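Local coordinates for protein PfkB family carbohydrate kinase (Listeria grayi DSM 20601, PDB 4GM6) that probably acts as a carbohydrate kinase of the PfkB family, transferring a phosphate group to a sugar-type substrate, at residues 110-115 with 287-292; 43-48 with 124-129; 166-171 with 206-211; 176-179 with 184-187; 320-325 with 336-341. All coordinates share one frame; numbering follows the deposited sequence. Where two conformers were deposited one is given.

Contact 1: 110-115 with 287-292; sequences GTYYLE and DRVGGG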
# COMPACT_ATOMS: atom_id res chain seq x y z
N GLY C 110 -21.05 -13.77 9.24
CA GLY C 110 -20.80 -12.88 10.36
C GLY C 110 -19.44 -12.20 10.23
O GLY C 110 -18.50 -12.78 9.68
N THR C 111 -19.34 -10.98 10.73
CA THR C 111 -18.09 -10.25 10.64
C THR C 111 -17.83 -9.59 11.96
O THR C 111 -18.69 -9.57 12.83
CB THR C 111 -18.13 -9.15 9.53
OG1 THR C 111 -19.13 -8.17 9.85
CG2 THR C 111 -18.46 -9.76 8.17
N TYR C 112 -16.62 -9.06 12.12
CA TYR C 112 -16.35 -8.11 13.18
C TYR C 112 -15.22 -7.21 12.77
O TYR C 112 -14.41 -7.56 11.92
CB TYR C 112 -16.11 -8.79 14.55
CG TYR C 112 -14.80 -9.53 14.73
CD1 TYR C 112 -13.72 -8.93 15.37
CD2 TYR C 112 -14.65 -10.83 14.28
CE1 TYR C 112 -12.53 -9.61 15.56
CE2 TYR C 112 -13.46 -11.52 14.46
CZ TYR C 112 -12.42 -10.91 15.11
OH TYR C 112 -11.24 -11.61 15.29
N TYR C 113 -15.20 -6.02 13.35
CA TYR C 113 -14.24 -5.00 12.99
C TYR C 113 -13.27 -4.91 14.15
O TYR C 113 -13.69 -4.93 15.30
CB TYR C 113 -14.97 -3.66 12.81
CG TYR C 113 -15.93 -3.66 11.66
CD1 TYR C 113 -15.54 -3.19 10.41
CD2 TYR C 113 -17.24 -4.14 11.81
CE1 TYR C 113 -16.42 -3.19 9.35
CE2 TYR C 113 -18.12 -4.15 10.75
CZ TYR C 113 -17.70 -3.67 9.52
OH TYR C 113 -18.56 -3.64 8.44
N LEU C 114 -11.98 -4.86 13.85
CA LEU C 114 -10.99 -4.76 14.90
C LEU C 114 -10.11 -3.53 14.69
O LEU C 114 -9.44 -3.39 13.67
CB LEU C 114 -10.13 -6.03 14.94
CG LEU C 114 -9.33 -6.18 16.24
CD1 LEU C 114 -8.95 -7.63 16.50
CD2 LEU C 114 -8.09 -5.31 16.17
N GLU C 115 -10.12 -2.62 15.67
CA GLU C 115 -9.28 -1.44 15.63
C GLU C 115 -8.03 -1.78 16.39
O GLU C 115 -8.06 -2.22 17.55
CB GLU C 115 -9.98 -0.27 16.31
CG GLU C 115 -9.34 1.08 16.10
CD GLU C 115 -10.07 2.14 16.89
OE1 GLU C 115 -10.03 2.07 18.14
OE2 GLU C 115 -10.71 3.02 16.27
N ASP C 287 -0.21 -9.39 16.72
CA ASP C 287 -1.63 -9.69 16.67
C ASP C 287 -1.93 -10.81 17.66
O ASP C 287 -1.67 -11.98 17.37
CB ASP C 287 -2.01 -10.16 15.26
CG ASP C 287 -3.53 -10.22 15.05
OD1 ASP C 287 -4.25 -10.16 16.06
OD2 ASP C 287 -3.99 -10.30 13.89
N ARG C 288 -2.46 -10.46 18.82
CA ARG C 288 -2.80 -11.46 19.85
C ARG C 288 -4.00 -12.33 19.48
O ARG C 288 -4.25 -13.34 20.16
CB ARG C 288 -3.09 -10.80 21.19
CG ARG C 288 -4.43 -10.06 21.21
CD ARG C 288 -4.76 -9.52 22.60
NE ARG C 288 -5.34 -10.57 23.46
CZ ARG C 288 -5.70 -10.38 24.73
NH1 ARG C 288 -5.54 -9.19 25.30
NH2 ARG C 288 -6.22 -11.38 25.43
N VAL C 289 -4.74 -11.96 18.44
CA VAL C 289 -5.98 -12.68 18.14
C VAL C 289 -5.65 -14.11 17.74
O VAL C 289 -4.76 -14.35 16.93
CB VAL C 289 -6.85 -12.00 17.05
CG1 VAL C 289 -8.06 -12.86 16.72
CG2 VAL C 289 -7.32 -10.63 17.52
N GLY C 290 -6.35 -15.08 18.32
CA GLY C 290 -6.11 -16.47 17.98
C GLY C 290 -4.97 -17.11 18.77
O GLY C 290 -4.62 -18.27 18.54
N GLY C 291 -4.36 -16.35 19.68
CA GLY C 291 -3.28 -16.89 20.49
C GLY C 291 -3.80 -17.98 21.42
O GLY C 291 -3.12 -18.99 21.63
N GLY C 292 -5.00 -17.79 21.96
CA GLY C 292 -5.60 -18.80 22.84
C GLY C 292 -5.96 -20.05 22.05
O GLY C 292 -5.85 -21.17 22.55
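Leu114 and Val289 meet tip to tip, the CD1 methyl of Leu114 lying 3.6 Å from CG2 of Val289. Tyr112 comes differently. Its side chain and that of Val289 pass alongside one another, pointing opposite ways, and the phenol oxygen OH stops 3.7 Å from the other valine methyl, CG1. The two branches of one small side chain thus serve two residues of the same strand face. Tyr112 points that way with CG placed between the backbone N and the carbonyl carbon (chi1 72°), and Tyr127 of the next strand meets its ring at about 30°. The loop holding Val289 is shaped from within: in an Asx turn, Asp287 OD1 accepts the backbone N of Val289 at 3.0 Å, the donor lying well above the carboxylate plane, while OD2 bridges to Arg36. A type II turn from Arg288 to Gly291 follows, with Gly290 at its third position and at the N-cap of helix 291-304. The small contact thereby joins the beta-sheet lid to the loop and helix start bearing the glycine-rich sequence DRVGGG, which resembles the second PfkB signature, the segment that in relatives forms the anion hole of the active site.

Contact 2: 43-48 with 124-129; sequences IPFSQT and SVVYDR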
# COMPACT_ATOMS: atom_id res chain seq x y z
N ILE C 43 -3.95 3.41 13.36
CA ILE C 43 -5.07 4.02 12.65
C ILE C 43 -6.40 3.65 13.30
O ILE C 43 -6.76 2.49 13.34
CB ILE C 43 -5.16 3.57 11.18
CG1 ILE C 43 -3.80 3.66 10.49
CG2 ILE C 43 -6.25 4.36 10.45
CD1 ILE C 43 -3.49 5.02 9.92
N PRO C 44 -7.15 4.65 13.78
CA PRO C 44 -8.46 4.35 14.36
C PRO C 44 -9.52 4.17 13.29
O PRO C 44 -9.33 4.60 12.14
CB PRO C 44 -8.77 5.63 15.17
CG PRO C 44 -8.11 6.71 14.38
CD PRO C 44 -6.82 6.08 13.88
N PHE C 45 -10.64 3.56 13.67
CA PHE C 45 -11.78 3.44 12.76
C PHE C 45 -12.08 4.74 12.03
O PHE C 45 -12.35 4.74 10.84
CB PHE C 45 -13.03 3.00 13.52
CG PHE C 45 -13.03 1.55 13.93
CD1 PHE C 45 -12.63 0.56 13.05
CD2 PHE C 45 -13.47 1.17 15.19
CE1 PHE C 45 -12.65 -0.77 13.41
CE2 PHE C 45 -13.51 -0.16 15.56
CZ PHE C 45 -13.09 -1.14 14.67
N SER C 46 -12.06 5.85 12.75
CA SER C 46 -12.55 7.10 12.19
C SER C 46 -11.64 7.63 11.09
O SER C 46 -12.02 8.56 10.38
CB SER C 46 -12.69 8.15 13.29
OG SER C 46 -11.52 8.14 14.12
N GLN C 47 -10.43 7.10 10.98
CA GLN C 47 -9.47 7.55 9.97
C GLN C 47 -9.07 6.48 8.96
O GLN C 47 -8.22 6.69 8.14
CB GLN C 47 -8.23 8.14 10.63
CG GLN C 47 -8.49 9.40 11.39
CD GLN C 47 -7.29 9.91 12.16
OE1 GLN C 47 -7.43 10.58 13.16
NE2 GLN C 47 -6.11 9.59 11.69
N THR C 48 -9.68 5.33 9.05
CA THR C 48 -9.27 4.23 8.18
C THR C 48 -9.92 4.35 6.80
O THR C 48 -11.07 4.75 6.66
CB THR C 48 -9.53 2.86 8.83
OG1 THR C 48 -8.82 1.84 8.10
CG2 THR C 48 -11.01 2.54 8.82
N SER C 124 -9.74 -2.52 20.02
CA SER C 124 -11.17 -2.30 20.21
C SER C 124 -11.94 -3.11 19.15
O SER C 124 -11.56 -3.12 17.98
CB SER C 124 -11.43 -0.79 20.10
OG SER C 124 -12.80 -0.48 20.09
N VAL C 125 -13.01 -3.79 19.54
CA VAL C 125 -13.77 -4.62 18.61
C VAL C 125 -15.22 -4.16 18.48
O VAL C 125 -15.81 -3.63 19.43
CB VAL C 125 -13.75 -6.11 19.03
CG1 VAL C 125 -14.79 -6.90 18.27
CG2 VAL C 125 -12.36 -6.70 18.79
N VAL C 126 -15.79 -4.33 17.28
CA VAL C 126 -17.22 -4.10 17.06
C VAL C 126 -17.75 -5.32 16.32
O VAL C 126 -17.36 -5.59 15.19
CB VAL C 126 -17.48 -2.85 16.19
CG1 VAL C 126 -18.99 -2.59 16.09
CG2 VAL C 126 -16.78 -1.64 16.77
N TYR C 127 -18.64 -6.07 16.96
CA TYR C 127 -19.17 -7.26 16.31
C TYR C 127 -20.26 -6.91 15.29
O TYR C 127 -21.07 -5.99 15.49
CB TYR C 127 -19.62 -8.31 17.34
CG TYR C 127 -18.45 -9.18 17.78
CD1 TYR C 127 -17.74 -8.92 18.95
CD2 TYR C 127 -18.03 -10.25 16.99
CE1 TYR C 127 -16.66 -9.71 19.33
CE2 TYR C 127 -16.95 -11.05 17.36
CZ TYR C 127 -16.27 -10.77 18.52
OH TYR C 127 -15.18 -11.55 18.87
N ASP C 128 -20.28 -7.66 14.20
CA ASP C 128 -21.38 -7.59 13.24
C ASP C 128 -21.74 -9.02 12.83
O ASP C 128 -21.76 -9.36 11.64
CB ASP C 128 -21.00 -6.75 12.02
CG ASP C 128 -22.20 -6.47 11.12
OD1 ASP C 128 -23.35 -6.77 11.52
OD2 ASP C 128 -22.00 -5.94 10.01
N ARG C 129 -22.04 -9.84 13.84
CA ARG C 129 -22.16 -11.28 13.69
C ARG C 129 -23.59 -11.76 13.87
O ARG C 129 -23.93 -12.86 13.47
CB ARG C 129 -21.23 -12.01 14.67
CG ARG C 129 -21.72 -12.00 16.12
CD ARG C 129 -20.80 -12.78 17.05
NE ARG C 129 -20.62 -14.16 16.62
CZ ARG C 129 -19.58 -14.93 16.94
NH1 ARG C 129 -19.51 -16.18 16.50
NH2 ARG C 129 -18.61 -14.45 17.71
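Phe45 has CG anti to its carbonyl carbon (chi1 -74°), which sends the ring from the short 3-10 turn 45-47 toward strand 124-128. On the strand, Val126 has CG1 anti to the backbone N (chi1 -175°), an arrangement that turns its other methyl, CG2, to the incoming ring. The two side chains meet at a slant, Phe45 CE2 lying 3.8 Å from Val126 CG2. At the next ring position, Phe45 CZ comes to 4.1 Å from Ser124 O, a van der Waals approach to the strand backbone. A single aromatic ring therefore spans two alternate residues of the strand, while Val125 between them turns its side chain the other way. Another copy of the protein, the second subunit, packs its Pro83 on Phe45 and its Asn82 on Val126. The turn is kept compact by a backbone bond from Gln47 N to Pro44 O (3.0 Å), and the amide of Phe45 is held by Glu115 OE2, from the strand paired with 124-128. Here the loop between strands 34-38 and 50-56 folds back over the outermost strand, within this chain, of the lid sheet, with Tyr113 of the neighbouring strand 111-115 also against Phe45.

Contact 3: 166-171 with 206-211; sequences FWLEMV and QQLLPL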
# COMPACT_ATOMS: atom_id res chain seq x y z
N PHE C 166 -30.92 -23.31 20.05
CA PHE C 166 -30.71 -24.38 19.09
C PHE C 166 -29.27 -24.90 19.12
O PHE C 166 -29.05 -26.11 19.12
CB PHE C 166 -31.02 -23.92 17.67
CG PHE C 166 -30.49 -24.86 16.62
CD1 PHE C 166 -31.27 -25.92 16.18
CD2 PHE C 166 -29.21 -24.72 16.12
CE1 PHE C 166 -30.79 -26.80 15.23
CE2 PHE C 166 -28.73 -25.59 15.17
CZ PHE C 166 -29.51 -26.65 14.73
N TRP C 167 -28.29 -24.00 19.10
CA TRP C 167 -26.88 -24.42 19.10
C TRP C 167 -26.46 -25.01 20.44
O TRP C 167 -25.70 -25.99 20.48
CB TRP C 167 -25.95 -23.27 18.68
CG TRP C 167 -25.91 -23.12 17.19
CD1 TRP C 167 -26.39 -22.07 16.45
CD2 TRP C 167 -25.41 -24.08 16.25
NE1 TRP C 167 -26.20 -22.32 15.11
CE2 TRP C 167 -25.61 -23.54 14.96
CE3 TRP C 167 -24.79 -25.33 16.38
CZ2 TRP C 167 -25.22 -24.22 13.80
CZ3 TRP C 167 -24.40 -26.00 15.22
CH2 TRP C 167 -24.61 -25.44 13.95
N LEU C 168 -26.95 -24.43 21.53
CA LEU C 168 -26.72 -25.00 22.85
C LEU C 168 -27.15 -26.46 22.86
O LEU C 168 -26.37 -27.34 23.24
CB LEU C 168 -27.48 -24.22 23.94
CG LEU C 168 -27.50 -24.85 25.35
CD1 LEU C 168 -26.09 -25.10 25.90
CD2 LEU C 168 -28.30 -23.96 26.30
N GLU C 169 -28.39 -26.72 22.43
CA GLU C 169 -28.95 -28.08 22.50
C GLU C 169 -28.39 -28.98 21.41
O GLU C 169 -28.38 -30.21 21.55
CB GLU C 169 -30.48 -28.07 22.40
CG GLU C 169 -31.18 -27.10 23.33
CD GLU C 169 -32.69 -27.29 23.28
OE1 GLU C 169 -33.24 -27.48 22.17
OE2 GLU C 169 -33.32 -27.25 24.36
N MET C 170 -27.94 -28.38 20.31
CA MET C 170 -27.29 -29.15 19.26
C MET C 170 -25.91 -29.65 19.72
O MET C 170 -25.56 -30.82 19.51
CB MET C 170 -27.16 -28.30 17.99
CG MET C 170 -26.56 -29.04 16.81
SD MET C 170 -27.61 -30.41 16.31
CE MET C 170 -26.81 -30.91 14.79
N VAL C 171 -25.12 -28.77 20.33
CA VAL C 171 -23.83 -29.16 20.88
C VAL C 171 -24.01 -30.24 21.95
O VAL C 171 -23.27 -31.23 21.98
CB VAL C 171 -23.04 -27.95 21.44
CG1 VAL C 171 -21.71 -28.38 22.04
CG2 VAL C 171 -22.79 -26.93 20.33
N GLN C 206 -23.35 -25.09 33.17
CA GLN C 206 -23.68 -26.17 34.09
C GLN C 206 -24.19 -27.42 33.37
O GLN C 206 -24.09 -28.54 33.93
CB GLN C 206 -24.66 -25.72 35.17
CG GLN C 206 -24.04 -24.77 36.18
CD GLN C 206 -25.00 -24.36 37.28
OE1 GLN C 206 -26.18 -24.09 37.01
NE2 GLN C 206 -24.52 -24.33 38.52
N GLN C 207 -24.70 -27.23 32.12
CA GLN C 207 -25.13 -28.37 31.32
C GLN C 207 -23.94 -29.04 30.61
O GLN C 207 -23.90 -30.25 30.48
CB GLN C 207 -26.16 -27.95 30.25
CG GLN C 207 -27.36 -27.18 30.82
CD GLN C 207 -28.29 -26.70 29.72
OE1 GLN C 207 -28.59 -27.44 28.79
NE2 GLN C 207 -28.74 -25.45 29.83
N LEU C 208 -22.98 -28.24 30.15
CA LEU C 208 -21.82 -28.74 29.39
C LEU C 208 -20.77 -29.42 30.25
O LEU C 208 -20.37 -30.53 29.95
CB LEU C 208 -21.13 -27.63 28.59
CG LEU C 208 -21.94 -27.13 27.44
CD1 LEU C 208 -21.68 -27.99 26.21
CD2 LEU C 208 -23.47 -27.04 27.76
N LEU C 209 -20.33 -28.75 31.32
CA LEU C 209 -19.18 -29.22 32.14
C LEU C 209 -19.20 -30.68 32.63
O LEU C 209 -18.18 -31.38 32.54
CB LEU C 209 -18.93 -28.29 33.35
CG LEU C 209 -18.51 -26.86 32.96
CD1 LEU C 209 -18.39 -25.99 34.20
CD2 LEU C 209 -17.21 -26.85 32.16
N PRO C 210 -20.33 -31.15 33.16
CA PRO C 210 -20.40 -32.59 33.59
C PRO C 210 -20.04 -33.55 32.45
O PRO C 210 -19.76 -34.74 32.69
CB PRO C 210 -21.85 -32.74 33.95
CG PRO C 210 -22.30 -31.35 34.33
CD PRO C 210 -21.54 -30.37 33.46
N LEU C 211 -20.02 -33.01 31.23
CA LEU C 211 -19.80 -33.78 30.01
C LEU C 211 -18.40 -33.65 29.40
O LEU C 211 -18.15 -34.22 28.33
CB LEU C 211 -20.80 -33.33 28.93
CG LEU C 211 -22.25 -33.70 29.13
CD1 LEU C 211 -22.98 -33.55 27.80
CD2 LEU C 211 -22.37 -35.13 29.67
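Two neighbouring helices on one face of the central alpha/beta sheet meet here, as in other Rossmann-like PfkB kinases: helix 165-180 connects strands 153-157 and 184-188, and helix 198-208 connects 184-188 to 214-216, in successive beta-alpha-beta units. Leu168, Val171 and Leu208 make the apolar part of their seam. Leu208 works with both of its methyls: CD2 lies 3.8 Å from CD1 of Leu168, and CD1 lies 4.2 Å from CG1 of Val171. The angles of approach differ, for Leu208 meets Leu168 at a slant but stands nearly perpendicular to Val171. One turn of the first helix thus puts two side chains against a single leucine of the second. Leu168 does not start out aimed at its partners; with CG anti to the backbone N (chi1 171°), the side chain swings its branched end across the gap. Ile161 of the short helix 158-163 touches Leu168, Val171 and Leu208 alike and so closes the cluster on that flank, while Val172 and Ile175 extend it along the first helix. Toward solvent the character changes. Gln207, extended beyond CG, runs across Leu168 at about a right angle and lays its amide against the second methyl, a non-bonded approach of 3.9 Å between Gln207 NE2 and Leu168 CD2.

Contact 4: 176-179 with 184-187; sequences REAK and KISF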
# COMPACT_ATOMS: atom_id res chain seq x y z
N ARG C 176 -23.15 -35.86 23.49
CA ARG C 176 -23.72 -37.11 24.00
C ARG C 176 -23.57 -38.26 23.04
O ARG C 176 -23.16 -39.33 23.43
CB ARG C 176 -25.18 -36.94 24.42
CG ARG C 176 -25.36 -36.23 25.74
CD ARG C 176 -26.80 -36.11 26.11
NE ARG C 176 -27.00 -35.16 27.19
CZ ARG C 176 -28.09 -34.44 27.35
NH1 ARG C 176 -29.08 -34.55 26.50
NH2 ARG C 176 -28.19 -33.59 28.35
N GLU C 177 -23.83 -38.05 21.76
CA GLU C 177 -23.63 -39.11 20.77
C GLU C 177 -22.14 -39.45 20.80
O GLU C 177 -21.74 -40.62 20.92
CB GLU C 177 -24.08 -38.64 19.38
CG GLU C 177 -23.77 -39.62 18.26
CD GLU C 177 -24.71 -40.83 18.20
OE1 GLU C 177 -25.29 -41.21 19.26
OE2 GLU C 177 -24.86 -41.40 17.08
N ALA C 178 -21.30 -38.41 20.69
CA ALA C 178 -19.82 -38.60 20.73
C ALA C 178 -19.38 -39.49 21.99
O ALA C 178 -18.68 -40.55 21.82
CB ALA C 178 -19.04 -37.23 20.75
N LYS C 179 -19.82 -39.09 23.19
CA LYS C 179 -19.45 -39.80 24.42
C LYS C 179 -19.84 -41.31 24.40
O LYS C 179 -19.07 -42.16 24.87
CB LYS C 179 -20.02 -39.10 25.65
CG LYS C 179 -19.17 -37.92 26.13
CD LYS C 179 -19.85 -37.14 27.25
CE LYS C 179 -20.01 -38.02 28.51
NZ LYS C 179 -18.71 -38.38 29.17
N LYS C 184 -13.36 -38.45 23.23
CA LYS C 184 -13.03 -37.47 24.26
C LYS C 184 -13.68 -36.12 23.96
O LYS C 184 -13.90 -35.76 22.80
CB LYS C 184 -11.51 -37.33 24.38
CG LYS C 184 -10.84 -38.64 24.74
CD LYS C 184 -11.43 -39.19 26.04
CE LYS C 184 -10.46 -40.16 26.70
NZ LYS C 184 -10.92 -40.44 28.09
N ILE C 185 -14.01 -35.38 25.02
CA ILE C 185 -14.67 -34.10 24.85
C ILE C 185 -13.77 -32.94 25.29
O ILE C 185 -13.35 -32.85 26.45
CB ILE C 185 -16.01 -34.07 25.61
CG1 ILE C 185 -16.85 -35.31 25.21
CG2 ILE C 185 -16.78 -32.78 25.34
CD1 ILE C 185 -17.05 -35.48 23.73
N SER C 186 -13.47 -32.06 24.34
CA SER C 186 -12.68 -30.85 24.59
C SER C 186 -13.60 -29.64 24.58
O SER C 186 -14.31 -29.40 23.60
CB SER C 186 -11.61 -30.67 23.52
OG SER C 186 -11.03 -29.37 23.60
N PHE C 187 -13.57 -28.88 25.66
CA PHE C 187 -14.42 -27.71 25.78
C PHE C 187 -13.61 -26.48 26.17
O PHE C 187 -12.77 -26.52 27.06
CB PHE C 187 -15.55 -27.96 26.80
CG PHE C 187 -16.60 -26.88 26.83
CD1 PHE C 187 -17.40 -26.67 25.70
CD2 PHE C 187 -16.77 -26.07 27.96
CE1 PHE C 187 -18.36 -25.68 25.72
CE2 PHE C 187 -17.74 -25.08 27.99
CZ PHE C 187 -18.53 -24.88 26.87
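Ile185 joins helix to strand in the closing half of a beta-alpha-beta unit of the Rossmann-like core, in which helix 165-180 connects the parallel strands 153-157 and 184-188. The helix ends, a short turn follows, and strand 184-188 enters the central sheet with Ile185 facing back to the helix that has just been left. From the strand backbone the side chain rises at CB, which packs against Leu211 O of the neighbouring 3-10 turn. The next atom, CG1, is anti to the carbonyl carbon (chi1 -52°), a setting that leads the longer branch to the last turn of the helix. There CG1 meets the aliphatic part of Lys179, with Lys179 CG 3.6 Å away and Lys179 CD at a looser 4.1 Å. At the tip, CD1 of Ile185 touches two helix residues: Ala178 CB and Lys179 CG are each 4.0 Å from it. Ala178, with a one-carbon side chain directed at the strand, is the buried partner. Lys179 is the solvent-facing one, its chain crossing that of Ile185 at about a right angle. Its CG and CD do the touching; the chain bends only beyond them, at chi3 and chi4, and the ammonium group lies farther along. The strand itself is anchored in the sheet through backbone bonds of Ile185 to Asp213 and Tyr214, and Asp213 OD2 also accepts the amide of Ile185. The same carbonyl oxygen that approaches Ile185 CB, Leu211 O, packs against CD of the lysine too.

Contact 5: 320-325 with 336-341; sequences AGLKHS and KTIADF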
# COMPACT_ATOMS: atom_id res chain seq x y z
N ALA C 320 1.65 -20.70 21.27
CA ALA C 320 0.82 -19.53 21.52
C ALA C 320 1.66 -18.26 21.47
O ALA C 320 1.23 -17.23 20.96
CB ALA C 320 0.15 -19.66 22.88
N GLY C 321 2.88 -18.34 22.00
CA GLY C 321 3.75 -17.18 22.03
C GLY C 321 4.10 -16.72 20.63
O GLY C 321 4.01 -15.53 20.32
N LEU C 322 4.49 -17.67 19.79
CA LEU C 322 4.85 -17.39 18.40
C LEU C 322 3.69 -16.81 17.61
O LEU C 322 3.90 -15.93 16.79
CB LEU C 322 5.41 -18.65 17.71
CG LEU C 322 6.81 -19.10 18.16
CD1 LEU C 322 7.14 -20.45 17.53
CD2 LEU C 322 7.90 -18.08 17.81
N LYS C 323 2.47 -17.30 17.84
CA LYS C 323 1.29 -16.79 17.12
C LYS C 323 1.13 -15.27 17.28
O LYS C 323 0.63 -14.60 16.38
CB LYS C 323 -0.00 -17.50 17.58
CG LYS C 323 -1.29 -16.78 17.15
CD LYS C 323 -1.40 -16.69 15.63
CE LYS C 323 -2.48 -15.71 15.21
NZ LYS C 323 -2.17 -14.26 15.49
N HIS C 324 1.56 -14.73 18.41
CA HIS C 324 1.41 -13.31 18.67
C HIS C 324 2.19 -12.46 17.65
O HIS C 324 1.89 -11.29 17.48
CB HIS C 324 1.88 -12.98 20.09
CG HIS C 324 0.88 -13.33 21.16
ND1 HIS C 324 0.62 -14.63 21.53
CD2 HIS C 324 0.10 -12.55 21.94
CE1 HIS C 324 -0.29 -14.64 22.49
NE2 HIS C 324 -0.63 -13.39 22.75
N SER C 325 3.15 -13.07 16.97
CA SER C 325 3.98 -12.35 15.99
C SER C 325 3.41 -12.38 14.57
O SER C 325 4.05 -11.86 13.63
CB SER C 325 5.38 -12.95 15.94
OG SER C 325 6.09 -12.73 17.14
N LYS C 336 8.00 -28.74 14.05
CA LYS C 336 9.45 -28.64 14.25
C LYS C 336 9.86 -27.21 14.63
O LYS C 336 10.65 -27.00 15.55
CB LYS C 336 10.17 -29.12 12.99
CG LYS C 336 11.49 -28.44 12.70
CD LYS C 336 12.64 -29.34 13.05
CE LYS C 336 13.95 -28.75 12.55
NZ LYS C 336 15.09 -29.47 13.15
N THR C 337 9.30 -26.24 13.93
CA THR C 337 9.57 -24.84 14.21
C THR C 337 9.19 -24.50 15.65
O THR C 337 9.94 -23.84 16.36
CB THR C 337 8.79 -23.93 13.26
OG1 THR C 337 9.18 -24.22 11.92
CG2 THR C 337 9.07 -22.48 13.58
N ILE C 338 8.02 -24.96 16.07
CA ILE C 338 7.54 -24.71 17.43
C ILE C 338 8.40 -25.43 18.46
O ILE C 338 8.83 -24.83 19.46
CB ILE C 338 6.06 -25.14 17.57
CG1 ILE C 338 5.17 -24.31 16.62
CG2 ILE C 338 5.58 -24.99 19.00
CD1 ILE C 338 3.77 -24.88 16.45
N ALA C 339 8.68 -26.70 18.21
CA ALA C 339 9.52 -27.49 19.11
C ALA C 339 10.93 -26.90 19.24
O ALA C 339 11.49 -26.87 20.34
CB ALA C 339 9.58 -28.95 18.66
N ASP C 340 11.49 -26.41 18.14
CA ASP C 340 12.83 -25.84 18.19
C ASP C 340 12.81 -24.57 19.04
O ASP C 340 13.70 -24.33 19.85
CB ASP C 340 13.37 -25.53 16.80
CG ASP C 340 13.83 -26.77 16.05
OD1 ASP C 340 14.06 -27.82 16.69
OD2 ASP C 340 13.97 -26.69 14.81
N PHE C 341 11.77 -23.76 18.87
CA PHE C 341 11.69 -22.54 19.66
C PHE C 341 11.58 -22.88 21.14
O PHE C 341 12.28 -22.29 21.98
CB PHE C 341 10.51 -21.67 19.26
CG PHE C 341 10.35 -20.45 20.12
CD1 PHE C 341 11.35 -19.48 20.16
CD2 PHE C 341 9.25 -20.29 20.93
CE1 PHE C 341 11.22 -18.37 20.98
CE2 PHE C 341 9.11 -19.18 21.75
CZ PHE C 341 10.10 -18.23 21.78
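Leu322 lies against the ring of Phe341 in a CH-pi contact: its CD2 methyl stands over the centre of one face, 4.1 Å from the ring centroid and 13° off the normal. The two side chains pass one another head to tail, so the rest of the leucine follows the phenylalanine back toward its root. Leu322 CG is 3.9 Å from Phe341 CD2, and Leu322 CD1 is 4.0 Å from Phe341 CB. The same CD1 methyl reaches one turn earlier on the helix, where Ile338 CG1 is 4.4 Å away in a looser contact. A chi1 of 176°, CG anti to the backbone N, carries the Phe341 ring toward the leucine, and chi2 of 63° sets the turn of its face. Ala318 and Phe333 pack around the pair. These residues join the end of helix 309-323 to helix 335-344, two consecutive helices linked by a loop of about eleven residues near the C-terminus of the chain. Further out, each helix has its own polar fastenings. His324 ND1 turns back to donate to Ala320 O at 2.7 Å, the acceptor lying in the plane of the imidazole, while NE2 is hydrogen-bonded to Arg254 NH1. Lys323 NZ donates to the carbonyls of Val289, Ile326 and Gly328, tying the helix end to the glycine-rich loop. On the other helix, Lys336 NZ and Asp340 OD2 form a salt bridge of 3.4 Å one turn apart. Another copy, the fourth subunit, adds Lys121 against Leu322 and Leu120 against Phe341.

Overall arrangement
The five contacts fall into two groups. Contacts 1 and 2, with centres about 11 Å apart, share the lid sheet and are coupled where Glu115 N probably hydrogen-bonds to Ser124 O at 2.8 Å. Contact 5, centred about 19 Å from contact 1, meets it through Asp287 N and His324 O (2.9 Å), so the glycine-rich loop 287-292, probably part of the phosphoryl-transfer site, sits between lid and C-terminal helices. Contacts 3 and 4 form the second group: both use helix 165-180, their centres are about 10 Å apart, and Leu208 packs on Phe187. This layer does not touch contacts 1, 2 or 5; the centres of contacts 2 and 4 are about 37 Å apart, their nearest atoms about 13 Å.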